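Local coordinates for protein ferredoxin-thioredoxin reductase variable chain, chloroplastic (Arabidopsis thaliana, PDB 7C2B) that probably serves as the variable subunit of ferredoxin-thioredoxin reductase, the chloroplast enzyme that passes electrons from reduced ferredoxin to thioredoxins, at residues 50-55 / 88-93; 82-87 / 100-105. All blocks are in the same frame, centred on the assembly; numbering follows the deposited sequence.

Contact 1: 50-55 / 88-93; sequences VRVPEV and KEIEGR
The carbonyl oxygen of Val50 is held by both terminal nitrogens of the Arg93 guanidinium: Arg93 NH1 gives Val50 O a short, nearly straight bond of 2.8 Å, and Arg93 NH2 adds a weak, bent one at 3.3 Å. The oxygen lies at the guanidinium edge, practically in its plane, where Arg93 brings it by running straight through CG and CD (chi2 -179°) and bending at chi3. Arg51 NE sits 3.9 Å above one face of this guanidinium, the two planes 45° apart. The like charges come close, Arg51 NH2 to Arg93 NH2 3.6 Å, a cost the bonds to Val50 O probably help to offset. With an alanine here in place of Arg93, Val50 O loses both donors, and the loop is likely to be held less firmly. Next to the arginine pair, Val52 CG2 and Ile90 CD1 meet tip to tip at a tight 3.3 Å; the Val55 and Lys88 side chains pass in opposite directions. The contact lays the loop after strand 45-46, and the start of strand 55-56, against the turn end of the 82-90/94-102 hairpin of this SH3-like domain. Backbone hydrogen bonds tie Val55 to Val46 and Lys88 to Val96.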
loop_
_atom_site.group_PDB
_atom_site.type_symbol
_atom_site.label_atom_id
_atom_site.label_comp_id
_atom_site.label_asym_id
_atom_site.label_seq_id
_atom_site.Cartn_x
_atom_site.Cartn_y
_atom_site.Cartn_z
ATOM N N VAL B 50 -2.165 -23.788 6.384
ATOM C CA VAL B 50 -3.445 -24.456 6.628
ATOM C C VAL B 50 -3.427 -25.103 8.004
ATOM O O VAL B 50 -2.533 -25.898 8.320
ATOM C CB VAL B 50 -3.737 -25.478 5.528
ATOM C CG1 VAL B 50 -4.951 -26.321 5.901
ATOM C CG2 VAL B 50 -3.949 -24.769 4.193
ATOM N N ARG B 51 -4.391 -24.721 8.841
ATOM C CA ARG B 51 -4.596 -25.271 10.177
ATOM C C ARG B 51 -3.405 -25.017 11.099
ATOM O O ARG B 51 -3.241 -25.700 12.115
ATOM C CB ARG B 51 -4.928 -26.772 10.112
ATOM C CG ARG B 51 -6.376 -27.067 9.707
ATOM C CD ARG B 51 -6.711 -28.566 9.774
ATOM N NE ARG B 51 -5.878 -29.368 8.874
ATOM C CZ ARG B 51 -6.113 -29.526 7.572
ATOM N NH1 ARG B 51 -7.166 -28.943 7.010
ATOM N NH2 ARG B 51 -5.297 -30.268 6.830
ATOM N N VAL B 52 -2.562 -24.047 10.763
ATOM C CA VAL B 52 -1.532 -23.571 11.684
ATOM C C VAL B 52 -1.702 -22.067 11.826
ATOM O O VAL B 52 -1.238 -21.317 10.958
ATOM C CB VAL B 52 -0.122 -23.904 11.188
ATOM C CG1 VAL B 52 0.877 -23.824 12.343
ATOM C CG2 VAL B 52 -0.121 -25.251 10.519
ATOM N N PRO B 53 -2.350 -21.592 12.886
ATOM C CA PRO B 53 -2.707 -20.168 12.953
ATOM C C PRO B 53 -1.535 -19.208 12.813
ATOM O O PRO B 53 -1.719 -18.121 12.257
ATOM C CB PRO B 53 -3.365 -20.052 14.331
ATOM C CG PRO B 53 -3.998 -21.404 14.525
ATOM C CD PRO B 53 -3.007 -22.377 13.946
ATOM N N GLU B 54 -0.346 -19.559 13.298
ATOM C CA GLU B 54 0.771 -18.620 13.291
ATOM C C GLU B 54 2.064 -19.408 13.192
ATOM O O GLU B 54 2.265 -20.359 13.950
ATOM C CB GLU B 54 0.774 -17.740 14.548
ATOM C CG GLU B 54 1.764 -16.568 14.479
ATOM C CD GLU B 54 1.917 -15.811 15.805
ATOM O OE1 GLU B 54 0.894 -15.495 16.445
ATOM O OE2 GLU B 54 3.066 -15.522 16.204
ATOM N N VAL B 55 2.916 -19.028 12.245
ATOM C CA VAL B 55 4.210 -19.667 12.053
ATOM C C VAL B 55 5.276 -18.585 12.070
ATOM O O VAL B 55 5.157 -17.581 11.361
ATOM C CB VAL B 55 4.271 -20.463 10.736
ATOM C CG1 VAL B 55 5.650 -21.063 10.535
ATOM C CG2 VAL B 55 3.218 -21.550 10.731
ATOM N N LYS B 88 7.286 -27.620 6.996
ATOM C CA LYS B 88 7.431 -27.534 8.445
ATOM C C LYS B 88 6.812 -28.760 9.099
ATOM O O LYS B 88 5.659 -29.110 8.818
ATOM C CB LYS B 88 6.782 -26.268 9.006
ATOM C CG LYS B 88 7.098 -26.036 10.478
ATOM C CD LYS B 88 6.079 -25.119 11.130
ATOM C CE LYS B 88 6.104 -25.266 12.637
ATOM N NZ LYS B 88 7.403 -24.810 13.200
ATOM N N GLU B 89 7.590 -29.407 9.962
ATOM C CA GLU B 89 7.110 -30.559 10.709
ATOM C C GLU B 89 6.150 -30.100 11.796
ATOM O O GLU B 89 6.479 -29.221 12.596
ATOM C CB GLU B 89 8.288 -31.311 11.325
ATOM C CG GLU B 89 8.795 -32.467 10.483
ATOM C CD GLU B 89 7.751 -33.546 10.310
ATOM O OE1 GLU B 89 7.460 -33.909 9.150
ATOM O OE2 GLU B 89 7.209 -34.020 11.334
ATOM N N ILE B 90 4.962 -30.690 11.826
ATOM C CA ILE B 90 3.953 -30.351 12.821
ATOM C C ILE B 90 3.608 -31.609 13.602
ATOM O O ILE B 90 3.163 -32.607 13.018
ATOM C CB ILE B 90 2.702 -29.741 12.179
ATOM C CG1 ILE B 90 3.086 -28.448 11.470
ATOM C CG2 ILE B 90 1.634 -29.481 13.228
ATOM C CD1 ILE B 90 1.943 -27.810 10.811
ATOM N N GLU B 91 3.817 -31.556 14.916
ATOM C CA GLU B 91 3.557 -32.700 15.779
ATOM C C GLU B 91 2.109 -33.142 15.650
ATOM O O GLU B 91 1.184 -32.330 15.755
ATOM C CB GLU B 91 3.876 -32.340 17.229
ATOM C CG GLU B 91 5.352 -32.084 17.495
ATOM C CD GLU B 91 6.011 -33.226 18.242
ATOM O OE1 GLU B 91 6.166 -34.315 17.649
ATOM O OE2 GLU B 91 6.371 -33.033 19.423
ATOM N N GLY B 92 1.914 -34.437 15.416
ATOM C CA GLY B 92 0.595 -34.984 15.188
ATOM C C GLY B 92 0.075 -34.825 13.777
ATOM O O GLY B 92 -1.086 -35.168 13.522
ATOM N N ARG B 93 0.896 -34.320 12.853
ATOM C CA ARG B 93 0.478 -34.088 11.474
ATOM C C ARG B 93 1.517 -34.476 10.432
ATOM O O ARG B 93 1.132 -34.812 9.308
ATOM C CB ARG B 93 0.115 -32.613 11.269
ATOM C CG ARG B 93 -1.322 -32.376 10.866
ATOM C CD ARG B 93 -1.575 -30.898 10.669
ATOM N NE ARG B 93 -1.634 -30.547 9.255
ATOM C CZ ARG B 93 -1.882 -29.322 8.808
ATOM N NH1 ARG B 93 -2.086 -28.339 9.676
ATOM N NH2 ARG B 93 -1.924 -29.080 7.501
#

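Contact 2: 82-87 / 100-105; sequences FKVQFV and THLKED. With NO3 (nitrate ion), chain J.
Phe82, Val84 and Phe86 lie on the same face of the sheet as Thr100 and Leu102. Val84 and Leu102 cross at about a right angle, Val84 CG2 resting 3.9 Å from Leu102 CD1. Thr100 CB approaches the Phe86 ring obliquely, 3.9 Å from its CE2, while Leu102 CD1 comes to that ring's edge. For Phe82, chi1 of -68° sets CG anti to the carbonyl carbon and swings the ring's edge to Leu102 O. On the other face, Lys83 CG lies over the His101 ring toward its rim, while the extended Lys83 chain leads on to a cation-pi contact with Phe99. A nitrate, probably from the crystallisation liquor, takes a weak bond from His101 NE2 to its O3 at 3.0 Å; the stronger partner of His101 is an acidic side chain of another protein chain, hydrogen-bonded to His101 ND1. Four backbone bonds join the antiparallel hydrogen-bonded pairs Phe82/Leu102 and Val84/Thr100, with Lys83/His101 the non-hydrogen-bonded pair between them; the shortest is Leu102 N to Phe82 O, 2.8 Å. This is the open end of the 82-90/94-102 hairpin, consistent with an SH3-like barrel. Strand 37-40 packs on Val84, Phe86 and Leu102, and strand 61-67 continues the sheet beyond 82-90.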
loop_
_atom_site.group_PDB
_atom_site.type_symbol
_atom_site.label_atom_id
_atom_site.label_comp_id
_atom_site.label_asym_id
_atom_site.label_seq_id
_atom_site.Cartn_x
_atom_site.Cartn_y
_atom_site.Cartn_z
ATOM N N PHE B 82 9.784 -12.923 -4.224
ATOM C CA PHE B 82 10.293 -14.289 -4.137
ATOM C C PHE B 82 9.251 -15.196 -3.495
ATOM O O PHE B 82 8.941 -15.053 -2.310
ATOM C CB PHE B 82 11.583 -14.338 -3.321
ATOM C CG PHE B 82 12.755 -13.657 -3.983
ATOM C CD1 PHE B 82 13.585 -14.360 -4.849
ATOM C CD2 PHE B 82 13.051 -12.326 -3.713
ATOM C CE1 PHE B 82 14.675 -13.742 -5.454
ATOM C CE2 PHE B 82 14.153 -11.698 -4.312
ATOM C CZ PHE B 82 14.962 -12.408 -5.185
ATOM N N LYS B 83 8.736 -16.150 -4.261
ATOM C CA LYS B 83 7.836 -17.151 -3.705
ATOM C C LYS B 83 8.696 -18.318 -3.236
ATOM O O LYS B 83 9.390 -18.938 -4.044
ATOM C CB LYS B 83 6.801 -17.591 -4.737
ATOM C CG LYS B 83 5.667 -18.457 -4.173
ATOM C CD LYS B 83 4.747 -18.918 -5.297
ATOM C CE LYS B 83 3.964 -20.163 -4.929
ATOM N NZ LYS B 83 2.950 -20.463 -5.991
ATOM N N VAL B 84 8.681 -18.592 -1.932
ATOM C CA VAL B 84 9.585 -19.562 -1.324
ATOM C C VAL B 84 8.771 -20.731 -0.788
ATOM O O VAL B 84 7.767 -20.531 -0.092
ATOM C CB VAL B 84 10.426 -18.921 -0.207
ATOM C CG1 VAL B 84 11.395 -19.934 0.375
ATOM C CG2 VAL B 84 11.167 -17.715 -0.747
ATOM N N GLN B 85 9.214 -21.951 -1.099
ATOM C CA GLN B 85 8.555 -23.158 -0.615
ATOM C C GLN B 85 9.214 -23.623 0.675
ATOM O O GLN B 85 10.439 -23.769 0.737
ATOM C CB GLN B 85 8.609 -24.272 -1.662
ATOM C CG GLN B 85 8.016 -25.603 -1.191
ATOM C CD GLN B 85 7.908 -26.605 -2.326
ATOM O OE1 GLN B 85 7.505 -26.255 -3.432
ATOM N NE2 GLN B 85 8.289 -27.849 -2.064
ATOM N N PHE B 86 8.394 -23.844 1.703
ATOM C CA PHE B 86 8.833 -24.356 2.989
ATOM C C PHE B 86 8.095 -25.653 3.278
ATOM O O PHE B 86 6.986 -25.870 2.792
ATOM C CB PHE B 86 8.548 -23.369 4.134
ATOM C CG PHE B 86 9.299 -22.071 4.030
ATOM C CD1 PHE B 86 10.584 -21.957 4.542
ATOM C CD2 PHE B 86 8.710 -20.955 3.449
ATOM C CE1 PHE B 86 11.279 -20.764 4.455
ATOM C CE2 PHE B 86 9.392 -19.762 3.361
ATOM C CZ PHE B 86 10.684 -19.661 3.870
ATOM N N VAL B 87 8.723 -26.514 4.067
ATOM C CA VAL B 87 8.052 -27.649 4.689
ATOM C C VAL B 87 8.336 -27.567 6.178
ATOM O O VAL B 87 9.496 -27.426 6.578
ATOM C CB VAL B 87 8.524 -29.002 4.124
ATOM C CG1 VAL B 87 7.622 -30.124 4.642
ATOM C CG2 VAL B 87 8.515 -28.989 2.599
ATOM N N THR B 100 5.528 -18.905 1.010
ATOM C CA THR B 100 5.506 -17.578 1.599
ATOM C C THR B 100 6.241 -16.648 0.646
ATOM O O THR B 100 7.272 -17.025 0.082
ATOM C CB THR B 100 6.166 -17.551 2.994
ATOM O OG1 THR B 100 5.355 -18.271 3.938
ATOM C CG2 THR B 100 6.331 -16.122 3.486
ATOM N N HIS B 101 5.702 -15.450 0.449
ATOM C CA HIS B 101 6.347 -14.436 -0.378
ATOM C C HIS B 101 7.331 -13.621 0.453
ATOM O O HIS B 101 6.980 -13.131 1.534
ATOM C CB HIS B 101 5.290 -13.524 -0.999
ATOM C CG HIS B 101 4.497 -14.175 -2.089
ATOM N ND1 HIS B 101 3.408 -14.991 -1.846
ATOM C CD2 HIS B 101 4.626 -14.108 -3.435
ATOM C CE1 HIS B 101 2.906 -15.399 -2.997
ATOM N NE2 HIS B 101 3.628 -14.880 -3.976
ATOM N N LEU B 102 8.560 -13.469 -0.058
ATOM C CA LEU B 102 9.615 -12.735 0.632
ATOM C C LEU B 102 10.223 -11.686 -0.295
ATOM O O LEU B 102 10.131 -11.775 -1.524
ATOM C CB LEU B 102 10.750 -13.660 1.117
ATOM C CG LEU B 102 10.409 -14.865 1.983
ATOM C CD1 LEU B 102 11.711 -15.553 2.416
ATOM C CD2 LEU B 102 9.635 -14.391 3.183
ATOM N N LYS B 103 10.849 -10.686 0.312
ATOM C CA LYS B 103 11.727 -9.788 -0.425
ATOM C C LYS B 103 13.170 -10.064 -0.029
ATOM O O LYS B 103 13.450 -10.776 0.942
ATOM C CB LYS B 103 11.357 -8.315 -0.194
ATOM C CG LYS B 103 11.249 -7.880 1.255
ATOM C CD LYS B 103 10.763 -6.436 1.300
ATOM C CE LYS B 103 10.358 -6.021 2.695
ATOM N NZ LYS B 103 11.524 -6.047 3.600
ATOM N N GLU B 104 14.088 -9.486 -0.811
ATOM C CA GLU B 104 15.482 -9.916 -0.785
ATOM C C GLU B 104 16.127 -9.711 0.580
ATOM O O GLU B 104 16.985 -10.506 0.975
ATOM C CB GLU B 104 16.282 -9.186 -1.874
ATOM C CG GLU B 104 16.113 -7.673 -1.864
ATOM C CD GLU B 104 17.201 -6.940 -2.643
ATOM O OE1 GLU B 104 17.845 -7.568 -3.518
ATOM O OE2 GLU B 104 17.404 -5.730 -2.383
ATOM N N ASP B 105 15.730 -8.677 1.321
ATOM C CA ASP B 105 16.383 -8.439 2.598
ATOM C C ASP B 105 15.828 -9.302 3.728
ATOM O O ASP B 105 16.203 -9.095 4.882
ATOM C CB ASP B 105 16.339 -6.940 2.962
ATOM C CG ASP B 105 14.932 -6.399 3.238
ATOM O OD1 ASP B 105 13.946 -7.166 3.285
ATOM O OD2 ASP B 105 14.819 -5.162 3.426
HETATM N N NO3 J . 1.296 -13.713 -6.121
HETATM O O1 NO3 J . 0.491 -12.778 -6.414
HETATM O O2 NO3 J . 0.870 -14.754 -5.529
HETATM O O3 NO3 J . 2.522 -13.606 -6.422
#

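Overall arrangement
From the N terminus, the chain passes through strands 37-40 and 45-46 before it reaches the first half of contact 1 at 50-55. It runs on through the rest of strand 55-56 and strand 61-67, then 82-87 begins contact 2; the same strand runs directly on into 88-93, which returns to 50-55 and closes a loop of 32 intervening residues. Strand 94-102 then doubles back, and 100-105 completes contact 2 over a gap of just 12. The two closures therefore cross, their segments alternating along the sequence. Their centres stand 18 Å apart: contact 2 joins the hairpin strands near the middle of the chain, and contact 1 fastens the outlying 50-55 loop at the hairpin's turn.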